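Local coordinates for protein Phikz039 (Pseudomonas phage phikz, PDB 3ZBP) that is a phage tubulin-like protein (PhuZ) that holds guanosine-5'-diphosphate in a tubulin-type nucleotide-binding fold, at residues G133-D138 with E293-M298; I164-N169 with R289-E294. All blocks are in the same frame, centred on the assembly; numbering follows the deposited sequence.

Contact 1. Residues G133-D138 with E293-M298; sequences GSYDSD and EERREM. With GDP (guanosine-5'-diphosphate), chain B.
Tyr135 carries CG between its own backbone N and carbonyl carbon (chi1 54°), which turns the ring toward helix 285-302, while Arg296 bends at chi2 (63°) and brings its guanidinium back onto the loop. Arg295 CB lies over one face of the tyrosine ring in a CH-pi contact, 3.9 Å from the ring centroid. Farther along, Arg295 CD stands 3.5 Å from Tyr135 OH, and the extended chain then leads its guanidinium away to a salt bridge with Glu168. Tyr135 OH, itself hydrogen-bonded to Glu171 N, meets a water at 3.2 Å; the same water donates to Arg295 O at 2.9 Å. The loop backbone covers one face of the Arg296 guanidinium, Ser137 C lying 3.6 Å from its plane over the centre. NH1 of Arg296 gives a weak hydrogen bond to Tyr135 O (3.3 Å), and NH2 a weak one, part of a salt bridge, to Asp138 OD1 (3.4 Å), the two flat groups standing almost perpendicular. Asp136 points away from the helix and accepts the ribose hydroxyl O3' of GDP on OD1 at 2.5 Å; Ser137 OG caps helix 138-158 through Ser140 N. Arg296 thus divides its charge between two weak surface bonds, where solvent would probably compete, whereas its chain and the buried tyrosine ring together pack the ribose-binding loop against the helix.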
ATOM      1  N   GLY A 133       0.863  -2.443   9.781  1.00  9.05           N
ATOM      2  CA  GLY A 133       0.153  -2.963  10.936  1.00  8.80           C
ATOM      3  C   GLY A 133       0.907  -2.617  12.211  1.00 11.92           C
ATOM      4  O   GLY A 133       2.143  -2.577  12.217  1.00  8.52           O
ATOM      5  N   SER A 134       0.182  -2.358  13.295  1.00  8.58           N
ATOM      6  CA  SER A 134       0.852  -2.036  14.543  1.00 11.30           C
ATOM      7  C   SER A 134       0.070  -2.493  15.757  1.00 15.19           C
ATOM      8  O   SER A 134      -1.118  -2.834  15.673  1.00 11.58           O
ATOM      9  CB  SER A 134       1.124  -0.531  14.647  1.00 10.60           C
ATOM     10  OG  SER A 134      -0.083   0.187  14.533  1.00 12.80           O
ATOM     11  N   TYR A 135       0.750  -2.493  16.895  1.00 14.58           N
ATOM     12  CA  TYR A 135       0.142  -2.965  18.118  1.00 15.84           C
ATOM     13  C   TYR A 135       0.791  -2.301  19.330  1.00 16.40           C
ATOM     14  O   TYR A 135       0.839  -2.884  20.407  1.00 15.70           O
ATOM     15  CB  TYR A 135       0.194  -4.504  18.182  1.00 16.18           C
ATOM     16  CG  TYR A 135       1.570  -5.133  17.994  1.00 15.37           C
ATOM     17  CD1 TYR A 135       2.402  -5.335  19.081  1.00 19.67           C
ATOM     18  CD2 TYR A 135       2.018  -5.548  16.746  1.00 17.32           C
ATOM     19  CE1 TYR A 135       3.649  -5.919  18.938  1.00 20.26           C
ATOM     20  CE2 TYR A 135       3.287  -6.139  16.591  1.00 19.81           C
ATOM     21  CZ  TYR A 135       4.093  -6.311  17.700  1.00 24.93           C
ATOM     22  OH  TYR A 135       5.350  -6.894  17.616  1.00 26.54           O
ATOM     23  N   ASP A 136       1.259  -1.063  19.149  1.00 18.33           N
ATOM     24  CA  ASP A 136       1.906  -0.308  20.225  1.00 18.17           C
ATOM     25  C   ASP A 136       0.938   0.100  21.334  1.00 20.91           C
ATOM     26  O   ASP A 136       1.364   0.556  22.398  1.00 18.58           O
ATOM     27  CB  ASP A 136       2.646   0.933  19.685  1.00 16.02           C
ATOM     28  CG  ASP A 136       1.757   1.834  18.841  1.00 20.98           C
ATOM     29  OD1 ASP A 136       1.612   1.565  17.632  1.00 21.75           O
ATOM     30  OD2 ASP A 136       1.211   2.822  19.372  1.00 24.86           O
ATOM     31  N   SER A 137      -0.358  -0.065  21.086  1.00 15.42           N
ATOM     32  CA  SER A 137      -1.373   0.262  22.084  1.00 15.12           C
ATOM     33  C   SER A 137      -2.612  -0.574  21.814  1.00 15.95           C
ATOM     34  O   SER A 137      -2.699  -1.225  20.767  1.00 12.66           O
ATOM     35  CB  SER A 137      -1.740   1.745  22.014  1.00 15.03           C
ATOM     36  OG  SER A 137      -2.358   2.053  20.766  1.00 12.09           O
ATOM     37  N   ASP A 138      -3.567  -0.564  22.746  1.00 11.33           N
ATOM     38  CA  ASP A 138      -4.847  -1.234  22.509  1.00 16.18           C
ATOM     39  C   ASP A 138      -5.532  -0.642  21.285  1.00 13.12           C
ATOM     40  O   ASP A 138      -6.088  -1.376  20.476  1.00 11.14           O
ATOM     41  CB  ASP A 138      -5.790  -1.125  23.714  1.00 16.90           C
ATOM     42  CG  ASP A 138      -5.325  -1.944  24.906  1.00 29.18           C
ATOM     43  OD1 ASP A 138      -4.561  -2.916  24.705  1.00 25.34           O
ATOM     44  OD2 ASP A 138      -5.730  -1.609  26.048  1.00 29.92           O
ATOM     45  N   GLU A 293      -2.394  -9.948  17.735  1.00 14.27           N
ATOM     46  CA  GLU A 293      -2.904 -10.155  19.090  1.00 15.89           C
ATOM     47  C   GLU A 293      -1.876 -10.852  19.983  1.00 15.11           C
ATOM     48  O   GLU A 293      -1.638 -10.418  21.114  1.00 15.77           O
ATOM     49  CB  GLU A 293      -4.231 -10.925  19.065  1.00 17.12           C
ATOM     50  CG  GLU A 293      -5.431 -10.058  18.658  1.00 20.67           C
ATOM     51  CD  GLU A 293      -6.670 -10.870  18.340  1.00 27.21           C
ATOM     52  OE1 GLU A 293      -6.637 -12.104  18.535  1.00 31.97           O
ATOM     53  OE2 GLU A 293      -7.680 -10.282  17.891  1.00 28.50           O
ATOM     54  N   GLU A 294      -1.267 -11.922  19.476  1.00 16.21           N
ATOM     55  CA  GLU A 294      -0.221 -12.640  20.217  1.00 17.89           C
ATOM     56  C   GLU A 294       0.960 -11.734  20.563  1.00 16.61           C
ATOM     57  O   GLU A 294       1.473 -11.754  21.686  1.00 19.82           O
ATOM     58  CB  GLU A 294       0.282 -13.847  19.416  1.00 17.68           C
ATOM     59  CG  GLU A 294      -0.715 -14.992  19.320  1.00 26.53           C
ATOM     60  CD  GLU A 294      -0.363 -15.993  18.226  1.00 37.45           C
ATOM     61  OE1 GLU A 294       0.221 -15.575  17.194  1.00 38.17           O
ATOM     62  OE2 GLU A 294      -0.684 -17.192  18.396  1.00 40.17           O
ATOM     63  N   ARG A 295       1.403 -10.941  19.602  1.00 11.90           N
ATOM     64  CA  ARG A 295       2.536 -10.073  19.849  1.00 14.74           C
ATOM     65  C   ARG A 295       2.201  -8.946  20.821  1.00 15.32           C
ATOM     66  O   ARG A 295       3.052  -8.524  21.612  1.00 14.33           O
ATOM     67  CB  ARG A 295       3.118  -9.549  18.534  1.00 18.27           C
ATOM     68  CG  ARG A 295       3.938 -10.611  17.810  1.00 23.63           C
ATOM     69  CD  ARG A 295       4.507 -10.095  16.506  1.00 27.41           C
ATOM     70  NE  ARG A 295       5.770 -10.755  16.173  1.00 40.66           N
ATOM     71  CZ  ARG A 295       6.485 -10.489  15.084  1.00 36.31           C
ATOM     72  NH1 ARG A 295       6.053  -9.585  14.219  1.00 37.83           N
ATOM     73  NH2 ARG A 295       7.629 -11.125  14.856  1.00 26.63           N
ATOM     74  N   ARG A 296       0.966  -8.462  20.767  1.00 11.90           N
ATOM     75  CA  ARG A 296       0.507  -7.487  21.749  1.00 15.01           C
ATOM     76  C   ARG A 296       0.546  -8.091  23.158  1.00 15.31           C
ATOM     77  O   ARG A 296       1.025  -7.463  24.108  1.00 16.78           O
ATOM     78  CB  ARG A 296      -0.902  -7.001  21.399  1.00 12.44           C
ATOM     79  CG  ARG A 296      -1.505  -6.045  22.421  1.00 17.48           C
ATOM     80  CD  ARG A 296      -0.721  -4.765  22.536  1.00 19.75           C
ATOM     81  NE  ARG A 296      -1.319  -3.852  23.507  1.00 20.87           N
ATOM     82  CZ  ARG A 296      -0.692  -2.795  24.009  1.00 22.87           C
ATOM     83  NH1 ARG A 296       0.546  -2.525  23.625  1.00 24.35           N
ATOM     84  NH2 ARG A 296      -1.290  -2.017  24.905  1.00 23.11           N
ATOM     85  N   GLU A 297       0.060  -9.318  23.299  1.00 16.03           N
ATOM     86  CA  GLU A 297       0.086  -9.971  24.610  1.00 17.97           C
ATOM     87  C   GLU A 297       1.519 -10.168  25.102  1.00 15.51           C
ATOM     88  O   GLU A 297       1.812  -9.976  26.282  1.00 18.43           O
ATOM     89  CB  GLU A 297      -0.641 -11.319  24.570  1.00 24.68           C
ATOM     90  CG  GLU A 297      -0.877 -11.927  25.965  1.00 34.74           C
ATOM     91  CD  GLU A 297      -1.144 -13.427  25.929  1.00 47.84           C
ATOM     92  OE1 GLU A 297      -0.200 -14.192  25.626  1.00 47.25           O
ATOM     93  OE2 GLU A 297      -2.290 -13.845  26.215  1.00 56.20           O
ATOM     94  N   MET A 298       2.417 -10.548  24.200  1.00 16.38           N
ATOM     95  CA  MET A 298       3.811 -10.770  24.577  1.00 19.57           C
ATOM     96  C   MET A 298       4.447  -9.464  25.052  1.00 18.73           C
ATOM     97  O   MET A 298       5.174  -9.432  26.054  1.00 17.54           O
ATOM     98  CB  MET A 298       4.589 -11.359  23.400  1.00 17.04           C
ATOM     99  CG  MET A 298       5.887 -12.048  23.776  1.00 27.92           C
ATOM    100  SD  MET A 298       6.161 -13.535  22.776  1.00 45.45           S
ATOM    101  CE  MET A 298       6.010 -12.859  21.121  1.00 36.77           C
TER
HETATM  102  PB  GDP B 999      -3.443   8.570  11.416  1.00  8.03           P
HETATM  103  O1B GDP B 999      -4.734   8.748  12.181  1.00 10.31           O
HETATM  104  O2B GDP B 999      -2.852   9.904  11.044  1.00  8.59           O
HETATM  105  O3B GDP B 999      -3.745   7.803  10.155  1.00  8.47           O
HETATM  106  O3A GDP B 999      -2.465   7.698  12.374  1.00  9.53           O
HETATM  107  PA  GDP B 999      -0.876   7.520  12.195  1.00  9.12           P
HETATM  108  O1A GDP B 999      -0.498   7.177  10.788  1.00 10.46           O
HETATM  109  O2A GDP B 999      -0.143   8.769  12.600  1.00 13.26           O
HETATM  110  O5' GDP B 999      -0.503   6.411  13.308  1.00 13.08           O
HETATM  111  C5' GDP B 999      -1.128   5.138  13.418  1.00 10.11           C
HETATM  112  C4' GDP B 999      -0.114   4.044  13.765  1.00 10.39           C
HETATM  113  O4' GDP B 999       0.985   4.158  12.856  1.00 11.33           O
HETATM  114  C3' GDP B 999       0.495   4.103  15.158  1.00 17.77           C
HETATM  115  O3' GDP B 999       0.731   2.744  15.560  1.00 15.25           O
HETATM  116  C2' GDP B 999       1.852   4.735  14.946  1.00 17.18           C
HETATM  117  O2' GDP B 999       2.779   4.255  15.918  1.00 18.34           O
HETATM  118  C1' GDP B 999       2.226   4.234  13.561  1.00 13.20           C
HETATM  119  N9  GDP B 999       3.046   5.192  12.798  1.00 13.21           N
HETATM  120  C8  GDP B 999       2.845   6.518  12.752  1.00 13.42           C
HETATM  121  N7  GDP B 999       3.744   7.110  11.938  1.00 11.31           N
HETATM  122  C5  GDP B 999       4.536   6.144  11.435  1.00 11.37           C
HETATM  123  C6  GDP B 999       5.679   6.103  10.506  1.00 12.64           C
HETATM  124  O6  GDP B 999       6.117   7.164  10.002  1.00 11.88           O
HETATM  125  N1  GDP B 999       6.227   4.909  10.228  1.00 10.80           N
HETATM  126  C2  GDP B 999       5.752   3.773  10.776  1.00 13.83           C
HETATM  127  N2  GDP B 999       6.347   2.604  10.453  1.00 10.07           N
HETATM  128  N3  GDP B 999       4.704   3.742  11.642  1.00 12.01           N
HETATM  129  C4  GDP B 999       4.066   4.880  11.995  1.00 13.18           C
HETATM  130  O   HOH W   1       5.773  -8.247  20.536  1.00 22.97           O

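Contact 2. Residues I164-N169 with R289-E294; sequences INYHEN and RKRLEE. With GDP (guanosine-5'-diphosphate), chain B.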
ATOM      1  N   ILE A 164      -2.537  -5.924  -1.145  1.00  9.21           N
ATOM      2  CA  ILE A 164      -1.977  -5.384   0.074  1.00  7.50           C
ATOM      3  C   ILE A 164      -0.504  -5.751   0.209  1.00  8.46           C
ATOM      4  O   ILE A 164      -0.160  -6.934   0.293  1.00  7.91           O
ATOM      5  CB  ILE A 164      -2.717  -5.948   1.296  1.00  6.64           C
ATOM      6  CG1 ILE A 164      -4.224  -5.706   1.186  1.00 10.30           C
ATOM      7  CG2 ILE A 164      -2.119  -5.384   2.586  1.00  9.76           C
ATOM      8  CD1 ILE A 164      -4.630  -4.233   1.226  1.00  9.64           C
ATOM      9  N   ASN A 165       0.362  -4.740   0.214  1.00  7.21           N
ATOM     10  CA  ASN A 165       1.765  -4.929   0.579  1.00  9.05           C
ATOM     11  C   ASN A 165       1.910  -4.565   2.062  1.00 10.34           C
ATOM     12  O   ASN A 165       1.787  -3.394   2.446  1.00  6.80           O
ATOM     13  CB  ASN A 165       2.679  -4.086  -0.328  1.00  6.81           C
ATOM     14  CG  ASN A 165       4.147  -4.213   0.029  1.00  9.13           C
ATOM     15  OD1 ASN A 165       4.762  -3.247   0.490  1.00  7.99           O
ATOM     16  ND2 ASN A 165       4.729  -5.404  -0.196  1.00  9.81           N
ATOM     17  N   TYR A 166       2.139  -5.587   2.888  1.00  9.15           N
ATOM     18  CA  TYR A 166       2.036  -5.464   4.349  1.00  8.89           C
ATOM     19  C   TYR A 166       3.390  -5.327   5.047  1.00  9.44           C
ATOM     20  O   TYR A 166       4.304  -6.139   4.842  1.00  7.80           O
ATOM     21  CB  TYR A 166       1.275  -6.677   4.912  1.00 10.36           C
ATOM     22  CG  TYR A 166       1.122  -6.668   6.409  1.00 10.54           C
ATOM     23  CD1 TYR A 166       0.172  -5.856   7.024  1.00  8.59           C
ATOM     24  CD2 TYR A 166       1.931  -7.459   7.209  1.00 11.41           C
ATOM     25  CE1 TYR A 166       0.029  -5.842   8.398  1.00  9.96           C
ATOM     26  CE2 TYR A 166       1.795  -7.449   8.595  1.00  9.81           C
ATOM     27  CZ  TYR A 166       0.844  -6.645   9.174  1.00 11.95           C
ATOM     28  OH  TYR A 166       0.705  -6.620  10.539  1.00  9.56           O
ATOM     29  N   HIS A 167       3.511  -4.279   5.856  1.00  8.55           N
ATOM     30  CA  HIS A 167       4.644  -4.105   6.744  1.00  8.92           C
ATOM     31  C   HIS A 167       4.129  -4.054   8.177  1.00  9.47           C
ATOM     32  O   HIS A 167       3.001  -3.615   8.426  1.00 10.57           O
ATOM     33  CB  HIS A 167       5.384  -2.820   6.375  1.00  9.45           C
ATOM     34  CG  HIS A 167       5.873  -2.815   4.964  1.00  8.68           C
ATOM     35  ND1 HIS A 167       7.183  -3.092   4.634  1.00 10.44           N
ATOM     36  CD2 HIS A 167       5.217  -2.625   3.798  1.00  6.60           C
ATOM     37  CE1 HIS A 167       7.316  -3.047   3.319  1.00 12.26           C
ATOM     38  NE2 HIS A 167       6.138  -2.767   2.787  1.00 10.37           N
ATOM     39  N   GLU A 168       4.940  -4.514   9.120  1.00 10.75           N
ATOM     40  CA  GLU A 168       4.500  -4.567  10.510  1.00 12.08           C
ATOM     41  C   GLU A 168       5.487  -3.826  11.409  1.00 13.59           C
ATOM     42  O   GLU A 168       6.705  -3.992  11.280  1.00 11.55           O
ATOM     43  CB  GLU A 168       4.328  -6.027  10.953  1.00 12.91           C
ATOM     44  CG  GLU A 168       3.636  -6.206  12.296  1.00 14.22           C
ATOM     45  CD  GLU A 168       3.191  -7.641  12.527  1.00 22.06           C
ATOM     46  OE1 GLU A 168       2.338  -8.140  11.751  1.00 17.90           O
ATOM     47  OE2 GLU A 168       3.690  -8.268  13.490  1.00 22.99           O
ATOM     48  N   ASN A 169       4.960  -2.979  12.291  1.00 10.99           N
ATOM     49  CA  ASN A 169       5.773  -2.317  13.306  1.00 13.25           C
ATOM     50  C   ASN A 169       6.131  -3.292  14.426  1.00 13.59           C
ATOM     51  O   ASN A 169       5.494  -3.306  15.481  1.00 11.88           O
ATOM     52  CB  ASN A 169       5.036  -1.119  13.895  1.00 12.48           C
ATOM     53  CG  ASN A 169       5.147   0.126  13.027  1.00 10.34           C
ATOM     54  OD1 ASN A 169       5.913   0.161  12.056  1.00 10.06           O
ATOM     55  ND2 ASN A 169       4.389   1.166  13.386  1.00  8.32           N
ATOM     56  N   ARG A 289      -4.359 -11.071  12.062  1.00 12.20           N
ATOM     57  CA  ARG A 289      -5.005 -10.629  13.298  1.00 16.19           C
ATOM     58  C   ARG A 289      -4.459 -11.395  14.505  1.00 14.99           C
ATOM     59  O   ARG A 289      -4.082 -10.791  15.511  1.00 14.21           O
ATOM     60  CB  ARG A 289      -6.534 -10.794  13.221  1.00 16.10           C
ATOM     61  CG  ARG A 289      -7.262 -10.251  14.465  1.00 16.68           C
ATOM     62  CD  ARG A 289      -8.765 -10.545  14.496  1.00 20.49           C
ATOM     63  NE  ARG A 289      -9.081 -11.968  14.393  1.00 25.49           N
ATOM     64  CZ  ARG A 289      -9.022 -12.827  15.408  1.00 35.24           C
ATOM     65  NH1 ARG A 289      -8.645 -12.414  16.612  1.00 30.41           N
ATOM     66  NH2 ARG A 289      -9.330 -14.106  15.216  1.00 32.95           N
ATOM     67  N   LYS A 290      -4.398 -12.720  14.395  1.00 16.93           N
ATOM     68  CA  LYS A 290      -3.917 -13.553  15.498  1.00 19.67           C
ATOM     69  C   LYS A 290      -2.487 -13.219  15.889  1.00 14.39           C
ATOM     70  O   LYS A 290      -2.164 -13.184  17.069  1.00 16.38           O
ATOM     71  CB  LYS A 290      -4.053 -15.044  15.159  1.00 19.69           C
ATOM     72  CG  LYS A 290      -5.505 -15.496  15.090  1.00 28.08           C
ATOM     73  CD  LYS A 290      -5.645 -16.979  14.729  1.00 32.42           C
ATOM     74  CE  LYS A 290      -7.123 -17.382  14.690  1.00 36.40           C
ATOM     75  NZ  LYS A 290      -7.404 -18.526  13.768  1.00 38.97           N
ATOM     76  N   ARG A 291      -1.635 -12.974  14.898  1.00 14.81           N
ATOM     77  CA  ARG A 291      -0.245 -12.625  15.156  1.00 18.94           C
ATOM     78  C   ARG A 291      -0.178 -11.303  15.922  1.00 15.41           C
ATOM     79  O   ARG A 291       0.476 -11.213  16.962  1.00 16.13           O
ATOM     80  CB  ARG A 291       0.537 -12.505  13.842  1.00 20.90           C
ATOM     81  CG  ARG A 291       2.056 -12.431  14.021  1.00 26.26           C
ATOM     82  CD  ARG A 291       2.733 -11.709  12.848  1.00 31.61           C
ATOM     83  NE  ARG A 291       2.090 -12.004  11.563  1.00 36.92           N
ATOM     84  CZ  ARG A 291       2.392 -11.400  10.414  1.00 37.12           C
ATOM     85  NH1 ARG A 291       3.335 -10.465  10.380  1.00 41.15           N
ATOM     86  NH2 ARG A 291       1.759 -11.734   9.294  1.00 34.07           N
ATOM     87  N   LEU A 292      -0.859 -10.281  15.404  1.00 14.42           N
ATOM     88  CA  LEU A 292      -0.912  -8.978  16.069  1.00 13.08           C
ATOM     89  C   LEU A 292      -1.361  -9.140  17.517  1.00 15.09           C
ATOM     90  O   LEU A 292      -0.769  -8.553  18.428  1.00 14.60           O
ATOM     91  CB  LEU A 292      -1.869  -8.035  15.338  1.00  9.63           C
ATOM     92  CG  LEU A 292      -1.535  -7.621  13.894  1.00 13.94           C
ATOM     93  CD1 LEU A 292      -2.689  -6.813  13.300  1.00  9.42           C
ATOM     94  CD2 LEU A 292      -0.241  -6.812  13.802  1.00 11.65           C
ATOM     95  N   GLU A 293      -2.394  -9.948  17.735  1.00 14.27           N
ATOM     96  CA  GLU A 293      -2.904 -10.155  19.090  1.00 15.89           C
ATOM     97  C   GLU A 293      -1.876 -10.852  19.983  1.00 15.11           C
ATOM     98  O   GLU A 293      -1.638 -10.418  21.114  1.00 15.77           O
ATOM     99  CB  GLU A 293      -4.231 -10.925  19.065  1.00 17.12           C
ATOM    100  CG  GLU A 293      -5.431 -10.058  18.658  1.00 20.67           C
ATOM    101  CD  GLU A 293      -6.670 -10.870  18.340  1.00 27.21           C
ATOM    102  OE1 GLU A 293      -6.637 -12.104  18.535  1.00 31.97           O
ATOM    103  OE2 GLU A 293      -7.680 -10.282  17.891  1.00 28.50           O
ATOM    104  N   GLU A 294      -1.267 -11.922  19.476  1.00 16.21           N
ATOM    105  CA  GLU A 294      -0.221 -12.640  20.217  1.00 17.89           C
ATOM    106  C   GLU A 294       0.960 -11.734  20.563  1.00 16.61           C
ATOM    107  O   GLU A 294       1.473 -11.754  21.686  1.00 19.82           O
ATOM    108  CB  GLU A 294       0.282 -13.847  19.416  1.00 17.68           C
ATOM    109  CG  GLU A 294      -0.715 -14.992  19.320  1.00 26.53           C
ATOM    110  CD  GLU A 294      -0.363 -15.993  18.226  1.00 37.45           C
ATOM    111  OE1 GLU A 294       0.221 -15.575  17.194  1.00 38.17           O
ATOM    112  OE2 GLU A 294      -0.684 -17.192  18.396  1.00 40.17           O
TER
HETATM  113  PB  GDP B 999      -3.443   8.570  11.416  1.00  8.03           P
HETATM  114  O1B GDP B 999      -4.734   8.748  12.181  1.00 10.31           O
HETATM  115  O2B GDP B 999      -2.852   9.904  11.044  1.00  8.59           O
HETATM  116  O3B GDP B 999      -3.745   7.803  10.155  1.00  8.47           O
HETATM  117  O3A GDP B 999      -2.465   7.698  12.374  1.00  9.53           O
HETATM  118  PA  GDP B 999      -0.876   7.520  12.195  1.00  9.12           P
HETATM  119  O1A GDP B 999      -0.498   7.177  10.788  1.00 10.46           O
HETATM  120  O2A GDP B 999      -0.143   8.769  12.600  1.00 13.26           O
HETATM  121  O5' GDP B 999      -0.503   6.411  13.308  1.00 13.08           O
HETATM  122  C5' GDP B 999      -1.128   5.138  13.418  1.00 10.11           C
HETATM  123  C4' GDP B 999      -0.114   4.044  13.765  1.00 10.39           C
HETATM  124  O4' GDP B 999       0.985   4.158  12.856  1.00 11.33           O
HETATM  125  C3' GDP B 999       0.495   4.103  15.158  1.00 17.77           C
HETATM  126  O3' GDP B 999       0.731   2.744  15.560  1.00 15.25           O
HETATM  127  C2' GDP B 999       1.852   4.735  14.946  1.00 17.18           C
HETATM  128  O2' GDP B 999       2.779   4.255  15.918  1.00 18.34           O
HETATM  129  C1' GDP B 999       2.226   4.234  13.561  1.00 13.20           C
HETATM  130  N9  GDP B 999       3.046   5.192  12.798  1.00 13.21           N
HETATM  131  C8  GDP B 999       2.845   6.518  12.752  1.00 13.42           C
HETATM  132  N7  GDP B 999       3.744   7.110  11.938  1.00 11.31           N
HETATM  133  C5  GDP B 999       4.536   6.144  11.435  1.00 11.37           C
HETATM  134  C6  GDP B 999       5.679   6.103  10.506  1.00 12.64           C
HETATM  135  O6  GDP B 999       6.117   7.164  10.002  1.00 11.88           O
HETATM  136  N1  GDP B 999       6.227   4.909  10.228  1.00 10.80           N
HETATM  137  C2  GDP B 999       5.752   3.773  10.776  1.00 13.83           C
HETATM  138  N2  GDP B 999       6.347   2.604  10.453  1.00 10.07           N
HETATM  139  N3  GDP B 999       4.704   3.742  11.642  1.00 12.01           N
HETATM  140  C4  GDP B 999       4.066   4.880  11.995  1.00 13.18           C
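Leu292 brings CD2 against the polar ends of two strand residues, 3.4 Å from Tyr166 OH and 3.6 Å from Glu168 OE1. This is the tubulin-type arrangement in which the C-terminal helix, 285-302, covers the parallel part of the nucleotide-binding sheet: the short segments of helix and strand 163-168 run nearly parallel, 9° apart, with their axes 12.0 Å from each other at closest. The strand sits between strands 127-133 and 222-227. Tyr166 and Glu168, two residues apart and so on the same side of it, both point toward the helix and bridge that gap with long side chains. Glu168 has CG anti to its backbone N (chi1 -170°) and is extended beyond it, bringing the carboxylate up to meet Arg291 from the opposite direction. Arg291, bent at chi3, places NH1 2.9 Å from Glu168 OE1 in a salt bridge. The same nitrogen lies at the edge of the tyrosine ring, near its plane and 3.8 Å from Tyr166 CE2, with the guanidinium almost perpendicular to the ring. Tyr166 OH donates to Glu168 OE1 at 2.5 Å, on the anti side and 23° out of the carboxylate plane. OE1 is therefore shared by a hydroxyl and a guanidinium, with OE2 engaged by Arg295; a buried carboxylate so surrounded would be expected to stay ionised. At the end of the segment, away from the helix, Asn169 reads the guanine: its OD1 accepts from GDP N2 at 3.0 Å, and its ND2 donates almost straight to GDP N3 at 3.1 Å.

From the N terminus, the chain leaves strand 127-133 through loop 133-138, passes helix 138-158 and enters strand 163-168; much later, in helix 285-302, it comes back against both. Contact 2 closes the shorter loop, from 164-169 to 289-294, and nests within contact 1, which joins 133-138 to 293-298; the two do not cross, but share Glu293 and Glu294. Their centres lie about 9 Å apart. The strands are neighbours in the sheet, with Gly133 N 2.8 Å from His167 O, a probable hydrogen bond. Together the contacts tie the C-terminal ends of two adjacent strands, whose following residues reach GDP, to successive turns of the C-terminal helix.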